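Local coordinates for hypothetical protein PP5205 (Pseudomonas putida, PDB 2G2X) that is of unknown function but folds as an EVE domain, related to the PUA and ASCH domains, and so possibly binds RNA or modified nucleic-acid bases, at residues L13-E16 with A17-R20. Sequence-based numbering, arbitrary orientation.
Sequences LSIE and ALAR
Ser-14 caps the start of helix 15-21: its OG accepts a hydrogen bond from Ala-17 N at 3.0 Å, with an N-H...O angle of 161°. A chi1 of 69° places OG between the serine's own N and carbonyl carbon, where it meets the amide of Ala-17. Ser-14 O accepts a hydrogen bond from Leu-18 N at 3.1 Å, the first of three successive i to i+4 bonds, continued by Ile-15 O with Ala-19 N and Glu-16 O with Arg-20 N. The Arg-20 chain bends at chi3 and folds back alongside the helix, its NH1 passing 3.6 Å from Glu-16 CB, with Ala-17 CA against one guanidinium face, displaced toward its rim. A water in the guanidinium plane accepts from Arg-20 NH2 and also bonds to Ser-14 OG. With an alanine here in place of Ser-14, the amide of Ala-17 would probably lose its side-chain capping acceptor, and the water one of its two protein partners in this contact. Leu-13 CD1 lies 4.2 Å from Ala-17 CB, whereas the buried Ile-15 and Leu-18 both rest on Phe-49. His-51 NE2 bonds Ile-15 N, fixing the helix start to strand 46-51. This is a classic serine N-cap, here opening a short helix packed against the mixed sheet of the EVE domain.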
loop_
_atom_site.group_PDB
_atom_site.type_symbol
_atom_site.label_atom_id
_atom_site.label_comp_id
_atom_site.label_asym_id
_atom_site.label_seq_id
_atom_site.Cartn_x
_atom_site.Cartn_y
_atom_site.Cartn_z
ATOM N N LEU A 13 -8.879 6.624 0.256
ATOM C CA LEU A 13 -8.721 5.911 -1.014
ATOM C C LEU A 13 -9.023 4.418 -0.835
ATOM O O LEU A 13 -8.268 3.692 -0.184
ATOM C CB LEU A 13 -7.300 6.092 -1.558
ATOM C CG LEU A 13 -6.987 5.368 -2.875
ATOM C CD1 LEU A 13 -7.909 5.863 -3.981
ATOM C CD2 LEU A 13 -5.534 5.600 -3.258
ATOM N N SER A 14 -10.133 3.967 -1.408
ATOM C CA SER A 14 -10.539 2.566 -1.313
ATOM C C SER A 14 -10.203 1.866 -2.624
ATOM O O SER A 14 -9.873 2.521 -3.614
ATOM C CB SER A 14 -12.043 2.464 -1.070
ATOM O OG SER A 14 -12.757 2.878 -2.222
ATOM N N ILE A 15 -10.291 0.541 -2.634
ATOM C CA ILE A 15 -9.993 -0.206 -3.847
ATOM C C ILE A 15 -11.051 0.142 -4.898
ATOM O O ILE A 15 -10.745 0.216 -6.090
ATOM C CB ILE A 15 -9.960 -1.742 -3.581
ATOM C CG1 ILE A 15 -9.559 -2.486 -4.859
ATOM C CG2 ILE A 15 -11.313 -2.228 -3.072
ATOM C CD1 ILE A 15 -8.145 -2.206 -5.311
ATOM N N GLU A 16 -12.283 0.373 -4.442
ATOM C CA GLU A 16 -13.394 0.747 -5.321
ATOM C C GLU A 16 -13.116 2.093 -5.990
ATOM O O GLU A 16 -13.323 2.261 -7.193
ATOM C CB GLU A 16 -14.705 0.878 -4.531
ATOM C CG GLU A 16 -15.309 -0.409 -3.974
ATOM C CD GLU A 16 -14.608 -0.906 -2.720
ATOM O OE1 GLU A 16 -14.014 -0.076 -2.001
ATOM O OE2 GLU A 16 -14.669 -2.126 -2.446
ATOM N N ALA A 17 -12.662 3.059 -5.195
ATOM C CA ALA A 17 -12.363 4.390 -5.708
ATOM C C ALA A 17 -11.229 4.331 -6.730
ATOM O O ALA A 17 -11.222 5.087 -7.703
ATOM C CB ALA A 17 -11.991 5.322 -4.557
ATOM N N LEU A 18 -10.266 3.443 -6.508
ATOM C CA LEU A 18 -9.157 3.313 -7.449
ATOM C C LEU A 18 -9.691 2.764 -8.775
ATOM O O LEU A 18 -9.250 3.166 -9.850
ATOM C CB LEU A 18 -8.077 2.387 -6.883
ATOM C CG LEU A 18 -6.867 2.122 -7.782
ATOM C CD1 LEU A 18 -6.205 3.446 -8.167
ATOM C CD2 LEU A 18 -5.877 1.225 -7.055
ATOM N N ALA A 19 -10.653 1.851 -8.696
ATOM C CA ALA A 19 -11.243 1.282 -9.901
ATOM C C ALA A 19 -11.931 2.393 -10.697
ATOM O O ALA A 19 -11.867 2.420 -11.923
ATOM C CB ALA A 19 -12.246 0.190 -9.533
ATOM N N ARG A 20 -12.575 3.319 -9.996
ATOM C CA ARG A 20 -13.266 4.426 -10.659
ATOM C C ARG A 20 -12.306 5.483 -11.221
ATOM O O ARG A 20 -12.548 6.041 -12.287
ATOM C CB ARG A 20 -14.254 5.098 -9.693
ATOM C CG ARG A 20 -15.359 4.181 -9.179
ATOM C CD ARG A 20 -16.493 4.977 -8.528
ATOM N NE ARG A 20 -16.067 5.701 -7.333
ATOM C CZ ARG A 20 -15.949 5.160 -6.122
ATOM N NH1 ARG A 20 -16.229 3.876 -5.932
ATOM N NH2 ARG A 20 -15.544 5.905 -5.098
HETATM O O HOH W 1 -15.305 4.677 -2.101
#